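Local coordinates for citryl-spermidine/3,4-dihydroxybenzoyl-citryl-spermidine:spermidine ligase (Bacillus anthracis, PDB 3TO3), which catalyses the ATP-dependent condensation of spermidine with citryl-spermidine intermediates in the biosynthesis of the siderophore petrobactin, at residues 266-271 and 353-358; 252-257 and 363-368; 84-89 and 94-99; 24-29 and 165-170; 444-447 and 453-456. One frame throughout, in Å; residues are numbered along the deposited sequence.

Interaction 1: residues 266-271 and 353-358; sequences KGIIYL and VMYDTN
This is a small, buried CH-pi contact, in which I268 and G267 pack against the ring of Y355. It sits between two beta sheets of the IucA/IucC region. I268 opens strand 268-273, while Y355 closes strand 345-355. CG1 of I268 lies over one face of the Y355 ring, 4.1 Å from the centroid and 14° off the ring normal. It is displaced toward the rim, on the side of CZ and CE2. The terminal methyl also reaches the ring, with I268 CD1 4.0 Å from Y355 CE2. Chi1 of Y355 is -180°, which sends the ring away from its own backbone N and out toward 266-271. The two strands belong to different sheets. Strand 268-273 is an outer strand of a three-stranded antiparallel sheet, next to 192-197. Strand 345-355 belongs to the large mixed sheet and pairs with 367-371. The contact is therefore sheet-to-sheet packing and not strand pairing. The backbone takes part as well: G267 O is 3.4 Å from Y355 CE1 and comes at the ring obliquely. The hydroxyl of Y355 is hydrogen-bonded to OD1 of D262, which fixes the far end of the ring. I244 and A196 also pack on Y355, and I194 packs on I268.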
# COMPACT_ATOMS: atom_id res chain seq x y z
N LYS B 266 -25.63 1.28 8.54
CA LYS B 266 -26.17 -0.08 8.60
C LYS B 266 -26.42 -0.71 7.25
O LYS B 266 -27.18 -1.66 7.15
CB LYS B 266 -27.47 -0.08 9.42
CG LYS B 266 -27.42 0.79 10.67
CD LYS B 266 -27.56 -0.03 11.94
CE LYS B 266 -26.22 -0.39 12.58
NZ LYS B 266 -25.63 0.76 13.37
N GLY B 267 -25.73 -0.23 6.23
CA GLY B 267 -25.60 -0.95 4.98
C GLY B 267 -24.91 -2.28 5.22
O GLY B 267 -25.14 -3.26 4.50
N ILE B 268 -24.03 -2.29 6.23
CA ILE B 268 -23.25 -3.46 6.62
C ILE B 268 -23.29 -3.60 8.14
O ILE B 268 -23.13 -2.63 8.89
CB ILE B 268 -21.79 -3.29 6.21
CG1 ILE B 268 -21.60 -3.65 4.76
CG2 ILE B 268 -20.92 -4.21 6.97
CD1 ILE B 268 -20.18 -3.31 4.34
N ILE B 269 -23.54 -4.81 8.62
CA ILE B 269 -23.62 -4.99 10.06
C ILE B 269 -22.82 -6.22 10.43
O ILE B 269 -22.98 -7.30 9.84
CB ILE B 269 -25.07 -5.21 10.54
CG1 ILE B 269 -25.98 -4.06 10.12
CG2 ILE B 269 -25.10 -5.41 12.04
CD1 ILE B 269 -27.47 -4.30 10.37
N TYR B 270 -21.94 -6.05 11.41
CA TYR B 270 -21.10 -7.13 11.88
C TYR B 270 -21.93 -8.08 12.75
O TYR B 270 -22.59 -7.65 13.69
CB TYR B 270 -19.92 -6.56 12.67
CG TYR B 270 -19.18 -7.61 13.48
CD1 TYR B 270 -18.23 -8.43 12.90
CD2 TYR B 270 -19.45 -7.78 14.83
CE1 TYR B 270 -17.58 -9.43 13.65
CE2 TYR B 270 -18.80 -8.76 15.58
CZ TYR B 270 -17.87 -9.57 14.99
OH TYR B 270 -17.24 -10.55 15.75
N LEU B 271 -21.89 -9.36 12.44
CA LEU B 271 -22.60 -10.37 13.23
C LEU B 271 -21.64 -11.14 14.17
O LEU B 271 -21.84 -11.15 15.38
CB LEU B 271 -23.42 -11.30 12.34
CG LEU B 271 -24.35 -10.46 11.47
CD1 LEU B 271 -24.96 -11.28 10.30
CD2 LEU B 271 -25.41 -9.83 12.35
N VAL B 353 -22.77 -14.72 -3.41
CA VAL B 353 -23.44 -13.55 -2.87
C VAL B 353 -22.42 -12.44 -2.81
O VAL B 353 -21.23 -12.71 -2.69
CB VAL B 353 -23.97 -13.83 -1.46
CG1 VAL B 353 -22.80 -14.01 -0.49
CG2 VAL B 353 -24.90 -12.71 -1.01
N MSE B 354 -22.88 -11.20 -2.89
CA MSE B 354 -21.97 -10.07 -2.83
C MSE B 354 -22.63 -8.74 -2.42
O MSE B 354 -23.85 -8.56 -2.50
CB MSE B 354 -21.37 -9.86 -4.19
CG MSE B 354 -22.40 -9.18 -5.06
SE MSE B 354 -21.85 -9.15 -6.88
CE MSE B 354 -23.14 -10.44 -7.60
N TYR B 355 -21.80 -7.81 -1.99
CA TYR B 355 -22.24 -6.47 -1.66
C TYR B 355 -21.40 -5.55 -2.53
O TYR B 355 -20.19 -5.53 -2.41
CB TYR B 355 -21.96 -6.20 -0.19
CG TYR B 355 -22.37 -4.83 0.30
CD1 TYR B 355 -23.64 -4.61 0.81
CD2 TYR B 355 -21.47 -3.77 0.28
CE1 TYR B 355 -24.03 -3.36 1.29
CE2 TYR B 355 -21.83 -2.52 0.78
CZ TYR B 355 -23.11 -2.32 1.27
OH TYR B 355 -23.47 -1.09 1.76
N ASP B 356 -22.05 -4.85 -3.45
CA ASP B 356 -21.36 -4.14 -4.52
C ASP B 356 -21.98 -2.78 -4.67
O ASP B 356 -23.16 -2.67 -4.94
CB ASP B 356 -21.50 -4.89 -5.86
CG ASP B 356 -20.93 -4.10 -7.05
OD1 ASP B 356 -21.47 -4.24 -8.19
OD2 ASP B 356 -19.94 -3.35 -6.86
N THR B 357 -21.17 -1.74 -4.54
CA THR B 357 -21.62 -0.38 -4.72
C THR B 357 -20.92 0.28 -5.90
O THR B 357 -20.15 -0.36 -6.63
CB THR B 357 -21.34 0.45 -3.46
OG1 THR B 357 -19.92 0.50 -3.20
CG2 THR B 357 -22.04 -0.18 -2.26
N ASN B 358 -21.22 1.55 -6.09
CA ASN B 358 -20.51 2.37 -7.06
C ASN B 358 -18.99 2.29 -6.91
O ASN B 358 -18.29 1.96 -7.87
CB ASN B 358 -20.94 3.85 -6.92
CG ASN B 358 -22.17 4.20 -7.74
OD1 ASN B 358 -22.42 3.61 -8.79
ND2 ASN B 358 -22.93 5.18 -7.26

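Interaction 2: residues 252-257 and 363-368; sequences ENFIIS and YGSLGC
F254 and I255 of helix 248-258 pack on S365 and L366. The helix packs here on the loop that leads into strand 367-371 of the large mixed sheet, in the IucA/IucC region. The helix has a wider, pi-type turn at 252-255, where the contact is made. The F254 ring meets S365 obliquely, with CE2 nearest the serine side chain. With chi1 at -162°, F254 swings its ring to the side remote from its own N, and the ring extends from the helix toward the loop. S365 CB is 3.6 Å from F254 CE2. S365 OG is hydrogen-bonded to OD1 of N303 on strand 297-306. I255 and L366 approach at about a right angle and touch through their methyl ends. Q250, just over one turn earlier in the helix, donates from NE2 to the S365 carbonyl, so the same helix grips this loop by a polar bond as well. The outer face of the helix meets the second subunit, where I256 packs on I11 of that chain. I255 CD1 touches both loop residues, 3.6 Å from S365 O and 3.9 Å from L366 CD1.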
# COMPACT_ATOMS: atom_id res chain seq x y z
N GLU B 252 -10.72 -6.89 8.76
CA GLU B 252 -10.01 -5.96 9.62
C GLU B 252 -9.09 -4.99 8.90
O GLU B 252 -8.76 -3.96 9.45
CB GLU B 252 -9.16 -6.74 10.62
CG GLU B 252 -9.94 -7.39 11.71
CD GLU B 252 -9.01 -8.03 12.73
OE1 GLU B 252 -8.55 -9.16 12.47
OE2 GLU B 252 -8.72 -7.39 13.76
N ASN B 253 -8.52 -5.40 7.77
CA ASN B 253 -7.60 -4.52 7.08
C ASN B 253 -8.14 -3.75 5.91
O ASN B 253 -7.47 -2.87 5.36
CB ASN B 253 -6.31 -5.26 6.74
CG ASN B 253 -5.72 -5.91 7.96
OD1 ASN B 253 -5.27 -5.21 8.87
ND2 ASN B 253 -5.78 -7.23 8.03
N PHE B 254 -9.36 -4.11 5.51
CA PHE B 254 -9.95 -3.50 4.33
C PHE B 254 -11.39 -3.01 4.48
O PHE B 254 -11.69 -1.82 4.25
CB PHE B 254 -9.68 -4.31 3.05
CG PHE B 254 -9.88 -3.51 1.82
CD1 PHE B 254 -8.89 -2.67 1.35
CD2 PHE B 254 -11.11 -3.55 1.14
CE1 PHE B 254 -9.07 -1.90 0.20
CE2 PHE B 254 -11.31 -2.79 0.00
CZ PHE B 254 -10.29 -1.96 -0.47
N ILE B 255 -12.31 -3.93 4.77
CA ILE B 255 -13.71 -3.57 4.95
C ILE B 255 -13.93 -2.51 6.04
O ILE B 255 -14.50 -1.46 5.76
CB ILE B 255 -14.62 -4.78 5.25
CG1 ILE B 255 -14.33 -5.94 4.32
CG2 ILE B 255 -16.08 -4.37 5.07
CD1 ILE B 255 -14.45 -5.58 2.88
N ILE B 256 -13.48 -2.77 7.25
CA ILE B 256 -13.73 -1.85 8.35
C ILE B 256 -13.24 -0.46 8.02
O ILE B 256 -13.90 0.53 8.33
CB ILE B 256 -13.04 -2.29 9.65
CG1 ILE B 256 -13.69 -3.53 10.21
CG2 ILE B 256 -13.20 -1.24 10.72
CD1 ILE B 256 -13.37 -3.76 11.66
N SER B 257 -12.06 -0.36 7.41
CA SER B 257 -11.50 0.95 7.19
C SER B 257 -12.07 1.63 5.95
O SER B 257 -12.12 2.85 5.90
CB SER B 257 -9.98 0.91 7.13
OG SER B 257 -9.55 0.04 6.11
N TYR B 363 -14.22 -1.89 -5.43
CA TYR B 363 -14.73 -2.78 -6.46
C TYR B 363 -14.23 -4.22 -6.26
O TYR B 363 -13.02 -4.47 -6.27
CB TYR B 363 -14.24 -2.28 -7.81
CG TYR B 363 -14.90 -2.93 -9.01
CD1 TYR B 363 -16.29 -2.85 -9.19
CD2 TYR B 363 -14.15 -3.58 -9.99
CE1 TYR B 363 -16.90 -3.43 -10.29
CE2 TYR B 363 -14.76 -4.15 -11.09
CZ TYR B 363 -16.13 -4.07 -11.24
OH TYR B 363 -16.74 -4.64 -12.32
N GLY B 364 -15.18 -5.16 -6.14
CA GLY B 364 -14.87 -6.56 -5.93
C GLY B 364 -14.46 -7.01 -4.55
O GLY B 364 -14.07 -8.17 -4.33
N SER B 365 -14.55 -6.09 -3.61
CA SER B 365 -13.96 -6.28 -2.29
C SER B 365 -14.77 -7.05 -1.29
O SER B 365 -14.25 -7.42 -0.25
CB SER B 365 -13.61 -4.91 -1.70
OG SER B 365 -12.45 -4.41 -2.35
N LEU B 366 -16.07 -7.21 -1.51
CA LEU B 366 -16.85 -8.03 -0.60
C LEU B 366 -17.74 -9.02 -1.36
O LEU B 366 -18.87 -8.70 -1.70
CB LEU B 366 -17.70 -7.04 0.18
CG LEU B 366 -18.36 -7.44 1.47
CD1 LEU B 366 -17.36 -8.12 2.32
CD2 LEU B 366 -18.81 -6.15 2.06
N GLY B 367 -17.35 -10.27 -1.41
CA GLY B 367 -18.03 -11.18 -2.28
C GLY B 367 -17.69 -12.56 -1.82
O GLY B 367 -16.65 -12.76 -1.23
N CYS B 368 -18.56 -13.51 -2.13
CA CYS B 368 -18.33 -14.88 -1.75
C CYS B 368 -18.87 -15.85 -2.79
O CYS B 368 -19.99 -15.68 -3.27
CB CYS B 368 -18.99 -15.13 -0.39
SG CYS B 368 -18.89 -16.86 0.18

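Interaction 3: residues 84-89 and 94-99; sequences DSLIVR and KQEIQS
V88 and R89 pair with E96 and Q95 as two short antiparallel strands. Three backbone hydrogen bonds hold them. Two close the R89-Q95 pair: R89 N gives to Q95 O at 2.7 Å, and Q95 N gives to R89 O at 3.1 Å. The third lies beyond the regular pairing, where I97 N meets I87 O at 2.9 Å in a nearly straight bond (172°). V88 and E96 form the non-hydrogen-bonded pair. V88 CA also makes a CA-H...O contact with Q95 O at 3.5 Å. The apolar contact is between I87 and I97, which lie side by side and point the same way, with CG2 of I87 3.9 Å from CG2 of I97. L28 of helix 18-37 and F103 of helix 100-110 also pack on I97. L86 lays a methyl across the carboxylate end of E96, so that L86 CD1 is 3.5 Å from E96 OE2. The charged ends have partners beyond the two strands. E96 OE1 takes salt bridges from R25 and R24, and R89 NE forms one with OE1 of E106. The E96 side chain leaves opposite its backbone N (chi1 170°) and stays extended, which carries the carboxylate to those arginines. The arrangement is a beta hairpin at the edge of the N-terminal antiparallel sheet, with helix 18-37 packed against it.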
# COMPACT_ATOMS: atom_id res chain seq x y z
N ASP B 84 20.62 -23.03 -16.47
CA ASP B 84 21.22 -24.08 -15.65
C ASP B 84 22.32 -23.63 -14.68
O ASP B 84 22.82 -24.44 -13.89
CB ASP B 84 21.76 -25.20 -16.55
CG ASP B 84 20.69 -25.74 -17.52
OD1 ASP B 84 19.55 -25.99 -17.05
OD2 ASP B 84 20.98 -25.90 -18.73
N SER B 85 22.72 -22.36 -14.73
CA SER B 85 23.89 -21.94 -13.97
C SER B 85 23.56 -20.65 -13.27
O SER B 85 22.67 -19.95 -13.72
CB SER B 85 25.12 -21.73 -14.87
OG SER B 85 25.11 -20.43 -15.46
N LEU B 86 24.31 -20.31 -12.23
CA LEU B 86 24.10 -19.05 -11.53
C LEU B 86 24.24 -17.86 -12.49
O LEU B 86 24.94 -17.92 -13.50
CB LEU B 86 25.15 -18.91 -10.43
CG LEU B 86 25.08 -19.88 -9.24
CD1 LEU B 86 26.20 -19.54 -8.24
CD2 LEU B 86 23.72 -19.80 -8.56
N ILE B 87 23.56 -16.77 -12.17
CA ILE B 87 23.68 -15.57 -12.97
C ILE B 87 24.74 -14.64 -12.43
O ILE B 87 24.65 -14.15 -11.29
CB ILE B 87 22.31 -14.89 -13.11
CG1 ILE B 87 21.41 -15.79 -13.97
CG2 ILE B 87 22.47 -13.50 -13.71
CD1 ILE B 87 20.08 -15.94 -13.44
N VAL B 88 25.77 -14.42 -13.25
CA VAL B 88 26.99 -13.74 -12.85
C VAL B 88 27.12 -12.38 -13.51
O VAL B 88 26.91 -12.22 -14.73
CB VAL B 88 28.23 -14.56 -13.26
CG1 VAL B 88 29.49 -13.86 -12.84
CG2 VAL B 88 28.15 -15.94 -12.64
N ARG B 89 27.45 -11.38 -12.69
CA ARG B 89 27.68 -10.04 -13.19
C ARG B 89 29.16 -9.83 -13.52
O ARG B 89 30.02 -9.96 -12.66
CB ARG B 89 27.24 -9.01 -12.16
CG ARG B 89 27.37 -7.55 -12.60
CD ARG B 89 26.89 -6.67 -11.48
NE ARG B 89 26.80 -5.25 -11.80
CZ ARG B 89 27.80 -4.38 -11.67
NH1 ARG B 89 29.00 -4.79 -11.28
NH2 ARG B 89 27.59 -3.10 -11.96
N LYS B 94 34.18 -11.05 -11.67
CA LYS B 94 32.96 -11.79 -11.87
C LYS B 94 32.35 -12.03 -10.49
O LYS B 94 33.06 -12.36 -9.55
CB LYS B 94 33.28 -13.11 -12.55
CG LYS B 94 33.67 -12.96 -14.00
CD LYS B 94 33.75 -14.33 -14.68
CE LYS B 94 33.46 -14.24 -16.19
NZ LYS B 94 33.53 -15.56 -16.90
N GLN B 95 31.05 -11.79 -10.36
CA GLN B 95 30.38 -12.10 -9.11
C GLN B 95 28.92 -12.51 -9.34
O GLN B 95 28.20 -11.91 -10.13
CB GLN B 95 30.46 -10.92 -8.15
CG GLN B 95 29.85 -11.20 -6.78
CD GLN B 95 29.92 -10.00 -5.83
OE1 GLN B 95 30.45 -8.94 -6.19
NE2 GLN B 95 29.37 -10.16 -4.63
N GLU B 96 28.48 -13.52 -8.60
CA GLU B 96 27.09 -13.92 -8.66
C GLU B 96 26.26 -12.71 -8.23
O GLU B 96 26.59 -12.05 -7.24
CB GLU B 96 26.85 -15.07 -7.70
CG GLU B 96 25.36 -15.40 -7.49
CD GLU B 96 25.12 -16.48 -6.42
OE1 GLU B 96 23.93 -16.76 -6.19
OE2 GLU B 96 26.10 -17.03 -5.81
N ILE B 97 25.18 -12.44 -8.95
CA ILE B 97 24.37 -11.28 -8.63
C ILE B 97 23.59 -11.44 -7.32
O ILE B 97 22.99 -12.48 -7.08
CB ILE B 97 23.43 -10.89 -9.79
CG1 ILE B 97 22.64 -9.64 -9.40
CG2 ILE B 97 22.53 -12.01 -10.13
CD1 ILE B 97 23.55 -8.41 -9.02
N GLN B 98 23.75 -10.48 -6.41
CA GLN B 98 23.02 -10.45 -5.14
C GLN B 98 21.75 -9.60 -5.06
O GLN B 98 20.96 -9.72 -4.12
CB GLN B 98 23.96 -9.96 -4.06
CG GLN B 98 25.37 -10.35 -4.29
CD GLN B 98 25.89 -11.15 -3.15
OE1 GLN B 98 26.74 -10.68 -2.39
NE2 GLN B 98 25.34 -12.36 -2.97
N SER B 99 21.53 -8.76 -6.05
CA SER B 99 20.46 -7.80 -5.96
C SER B 99 19.59 -7.88 -7.19
O SER B 99 19.99 -7.42 -8.27
CB SER B 99 21.06 -6.39 -5.87
OG SER B 99 20.03 -5.43 -5.92

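Interaction 4: residues 24-29 and 165-170; sequences RRRVLR and PSYKAR
R26 is extended from CG to NE, and its chi1 of 173° turns the chain away from the backbone N, so that it reaches from helix 18-37 over the Y167 ring. Y167 carries its CG between the backbone N and the carbonyl carbon (chi1 47°), which directs the ring at the helix from the opposite side. The two flat groups stack. Their planes are 12° apart, and R26 CZ is 3.7 Å from the Y167 centroid in a cation-pi contact. The closest carbons are R26 CZ and Y167 CZ, 3.3 Å apart. R26 NH2 lies over the middle of the ring. V27, the next residue on the helix, meets the same tyrosine obliquely, with its CG2 3.7 Å from Y167 CE2. Its other methyl, CG1, is 3.6 Å from P165 O. The loop 165-170 lies in the IucA/IucC region, and the Y167 side chain is about 5 Å from the bound ATP. The guanidinium is held at its rim: NE is hydrogen-bonded to OE1 of Q30, and NH1 to the carbonyl of D159. These bonds fix its rotation, while the tyrosine covers a face. The charge of R26 is thus probably stabilised both by the ring's pi electrons and by the neighbouring acceptors.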
# COMPACT_ATOMS: atom_id res chain seq x y z
N ARG B 24 16.49 -16.74 -3.58
CA ARG B 24 16.99 -15.65 -4.41
C ARG B 24 17.42 -16.21 -5.76
O ARG B 24 17.09 -15.67 -6.83
CB ARG B 24 18.16 -14.95 -3.75
CG ARG B 24 18.60 -13.69 -4.46
CD ARG B 24 19.94 -13.26 -3.94
NE ARG B 24 20.97 -14.23 -4.29
CZ ARG B 24 22.13 -14.33 -3.65
NH1 ARG B 24 22.39 -13.53 -2.61
NH2 ARG B 24 23.01 -15.23 -4.03
N ARG B 25 18.16 -17.31 -5.71
CA ARG B 25 18.67 -17.91 -6.91
C ARG B 25 17.52 -18.38 -7.80
O ARG B 25 17.55 -18.18 -9.01
CB ARG B 25 19.62 -19.07 -6.57
CG ARG B 25 21.00 -18.57 -6.22
CD ARG B 25 21.78 -19.63 -5.52
NE ARG B 25 23.15 -19.21 -5.29
CZ ARG B 25 24.08 -19.99 -4.75
NH1 ARG B 25 23.76 -21.23 -4.43
NH2 ARG B 25 25.32 -19.53 -4.55
N ARG B 26 16.52 -19.00 -7.18
CA ARG B 26 15.38 -19.50 -7.94
C ARG B 26 14.63 -18.34 -8.62
O ARG B 26 14.28 -18.42 -9.80
CB ARG B 26 14.44 -20.30 -7.05
CG ARG B 26 13.14 -20.69 -7.75
CD ARG B 26 12.08 -21.23 -6.80
NE ARG B 26 10.81 -21.27 -7.51
CZ ARG B 26 9.63 -21.61 -6.99
NH1 ARG B 26 9.53 -22.00 -5.71
NH2 ARG B 26 8.54 -21.59 -7.76
N VAL B 27 14.41 -17.26 -7.88
CA VAL B 27 13.64 -16.15 -8.40
C VAL B 27 14.38 -15.46 -9.53
O VAL B 27 13.78 -15.07 -10.52
CB VAL B 27 13.25 -15.14 -7.29
CG1 VAL B 27 12.75 -13.84 -7.90
CG2 VAL B 27 12.17 -15.74 -6.36
N LEU B 28 15.70 -15.33 -9.40
CA LEU B 28 16.49 -14.84 -10.51
C LEU B 28 16.41 -15.77 -11.72
O LEU B 28 16.27 -15.31 -12.86
CB LEU B 28 17.95 -14.66 -10.09
CG LEU B 28 18.25 -13.35 -9.39
CD1 LEU B 28 19.68 -13.39 -8.87
CD2 LEU B 28 18.09 -12.25 -10.41
N ARG B 29 16.48 -17.07 -11.48
CA ARG B 29 16.43 -18.03 -12.58
C ARG B 29 15.12 -17.90 -13.38
O ARG B 29 15.14 -17.81 -14.61
CB ARG B 29 16.65 -19.46 -12.05
CG ARG B 29 16.47 -20.54 -13.09
CD ARG B 29 16.77 -21.94 -12.53
NE ARG B 29 15.79 -22.35 -11.50
CZ ARG B 29 14.49 -22.54 -11.72
NH1 ARG B 29 13.97 -22.36 -12.92
NH2 ARG B 29 13.68 -22.90 -10.72
N PRO B 165 8.11 -15.20 -12.28
CA PRO B 165 9.22 -14.93 -11.37
C PRO B 165 8.79 -14.37 -10.00
O PRO B 165 9.45 -14.70 -9.00
CB PRO B 165 10.14 -14.00 -12.16
CG PRO B 165 9.30 -13.53 -13.34
CD PRO B 165 8.32 -14.60 -13.61
N SER B 166 7.72 -13.59 -9.90
CA SER B 166 7.26 -13.41 -8.54
C SER B 166 5.98 -14.22 -8.27
O SER B 166 4.85 -13.74 -8.50
CB SER B 166 7.01 -11.91 -8.30
OG SER B 166 6.08 -11.43 -9.23
N TYR B 167 6.16 -15.38 -7.65
CA TYR B 167 5.10 -16.34 -7.39
C TYR B 167 4.50 -16.27 -5.98
O TYR B 167 3.54 -16.97 -5.67
CB TYR B 167 5.67 -17.76 -7.62
CG TYR B 167 7.04 -18.03 -6.98
CD1 TYR B 167 7.14 -18.41 -5.64
CD2 TYR B 167 8.22 -17.86 -7.68
CE1 TYR B 167 8.37 -18.65 -5.03
CE2 TYR B 167 9.47 -18.11 -7.09
CZ TYR B 167 9.53 -18.50 -5.76
OH TYR B 167 10.73 -18.74 -5.13
N LYS B 168 5.23 -15.59 -5.12
CA LYS B 168 4.90 -15.21 -3.73
C LYS B 168 4.59 -13.77 -3.25
O LYS B 168 4.73 -13.51 -2.05
CB LYS B 168 5.69 -16.04 -2.71
CG LYS B 168 4.77 -16.76 -1.73
CD LYS B 168 5.54 -17.86 -1.00
CE LYS B 168 5.22 -19.22 -1.59
NZ LYS B 168 5.94 -20.29 -0.88
N ALA B 169 4.44 -12.80 -4.14
CA ALA B 169 4.52 -11.40 -3.72
C ALA B 169 3.70 -11.05 -2.48
O ALA B 169 4.24 -10.46 -1.52
CB ALA B 169 4.13 -10.48 -4.86
N ARG B 170 2.43 -11.43 -2.50
CA ARG B 170 1.50 -11.12 -1.41
C ARG B 170 1.58 -9.67 -0.94
O ARG B 170 1.72 -9.43 0.26
CB ARG B 170 1.73 -12.04 -0.21
CG ARG B 170 1.14 -13.43 -0.37
CD ARG B 170 1.72 -14.42 0.64
NE ARG B 170 1.57 -15.78 0.15
CZ ARG B 170 1.88 -16.87 0.84
NH1 ARG B 170 2.39 -16.79 2.06
NH2 ARG B 170 1.70 -18.06 0.27

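Interaction 5: residues 444-447 and 453-456; sequences ILVH and VRIA
I444-H447 and V453-A456 are antiparallel, their axes 4.8 Å apart at closest approach and 156° between directions. They are the two arms of a beta hairpin in the large mixed sheet, and the hairpin contains a classic beta bulge. V453 and R454 both face V446: V446 O accepts a bond from V453 N at 2.9 Å and a weak one from R454 N at 3.3 Å. I444 and A456 exchange two backbone bonds, with I444 N 2.8 Å from A456 O. Among the side chains, I444, V446, R454 and A456 share one face. V446 and R454 run side by side, with V446 CB 3.7 Å from R454 CG. R454 then bends (chi3 -85°), and its NE is hydrogen-bonded to the carbonyl of R343. L445 and I455 take the other face, toward helix 410-432, where L417 and A421 meet them. V453 CG2 touches the backbone of H447, 3.9 Å from H447 C.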
# COMPACT_ATOMS: atom_id res chain seq x y z
N ILE B 444 -7.47 -31.22 -10.38
CA ILE B 444 -7.17 -32.13 -9.29
C ILE B 444 -7.13 -33.55 -9.80
O ILE B 444 -8.11 -34.03 -10.36
CB ILE B 444 -8.24 -31.99 -8.19
CG1 ILE B 444 -8.25 -30.54 -7.69
CG2 ILE B 444 -7.95 -32.97 -7.06
CD1 ILE B 444 -9.22 -30.26 -6.59
N LEU B 445 -6.00 -34.23 -9.64
CA LEU B 445 -5.96 -35.65 -10.04
C LEU B 445 -6.52 -36.51 -8.94
O LEU B 445 -6.09 -36.42 -7.80
CB LEU B 445 -4.54 -36.12 -10.37
CG LEU B 445 -4.43 -37.60 -10.75
CD1 LEU B 445 -5.04 -37.85 -12.13
CD2 LEU B 445 -2.95 -38.02 -10.76
N VAL B 446 -7.52 -37.32 -9.28
CA VAL B 446 -7.99 -38.35 -8.37
C VAL B 446 -7.28 -39.66 -8.71
O VAL B 446 -7.19 -40.05 -9.88
CB VAL B 446 -9.49 -38.55 -8.49
CG1 VAL B 446 -9.97 -39.64 -7.52
CG2 VAL B 446 -10.19 -37.24 -8.20
N HIS B 447 -6.74 -40.32 -7.70
CA HIS B 447 -5.88 -41.47 -7.95
C HIS B 447 -6.14 -42.56 -6.92
O HIS B 447 -6.75 -42.32 -5.87
CB HIS B 447 -4.41 -41.04 -7.90
CG HIS B 447 -3.96 -40.64 -6.53
ND1 HIS B 447 -3.59 -41.57 -5.57
CD2 HIS B 447 -3.82 -39.43 -5.94
CE1 HIS B 447 -3.25 -40.94 -4.45
NE2 HIS B 447 -3.39 -39.64 -4.65
N VAL B 453 -6.95 -42.15 -11.85
CA VAL B 453 -8.33 -42.60 -12.01
C VAL B 453 -9.16 -41.65 -12.87
O VAL B 453 -9.76 -42.07 -13.87
CB VAL B 453 -9.01 -42.89 -10.65
CG1 VAL B 453 -10.45 -43.34 -10.85
CG2 VAL B 453 -8.22 -43.96 -9.89
N ARG B 454 -9.28 -40.40 -12.42
CA ARG B 454 -10.15 -39.42 -13.05
C ARG B 454 -9.69 -38.00 -12.66
O ARG B 454 -8.84 -37.83 -11.77
CB ARG B 454 -11.61 -39.70 -12.65
CG ARG B 454 -11.89 -39.52 -11.16
CD ARG B 454 -12.95 -40.47 -10.67
NE ARG B 454 -14.30 -39.96 -10.87
CZ ARG B 454 -15.22 -39.89 -9.92
NH1 ARG B 454 -14.94 -40.27 -8.68
NH2 ARG B 454 -16.42 -39.42 -10.21
N ILE B 455 -10.22 -37.00 -13.37
CA ILE B 455 -9.87 -35.60 -13.14
C ILE B 455 -11.03 -34.76 -12.53
O ILE B 455 -12.21 -34.98 -12.82
CB ILE B 455 -9.39 -34.94 -14.44
CG1 ILE B 455 -8.48 -33.77 -14.12
CG2 ILE B 455 -10.54 -34.53 -15.33
CD1 ILE B 455 -7.29 -34.20 -13.25
N ALA B 456 -10.69 -33.82 -11.66
CA ALA B 456 -11.69 -32.93 -11.09
C ALA B 456 -11.28 -31.53 -11.45
O ALA B 456 -10.11 -31.21 -11.38
CB ALA B 456 -11.76 -33.08 -9.60

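Interactions 1 and 2 adjoin, their centres 9 Å apart. Strands 345-355 and 367-371 are neighbours, V353 O lies 2.8 Å from C368 N, and I268 CD1 packs on L366 CD2 at 3.9 Å. Both contacts also reach the second subunit. Interaction 5 extends the same mixed sheet, because strand 451-457 runs parallel to 345-355, but its centre is about 38 Å from that of interaction 1. Interactions 3 and 4 meet at helix 18-37, which carries R24-R29 and packs on the 84-99 hairpin: E96 OE1 is 2.7 Å from R25 NE and 2.8 Å from R24 NH2. ATP is nearest interaction 4, about 5 Å from the Y167 side chain, and about 10 Å from the I444 side chain of interaction 5.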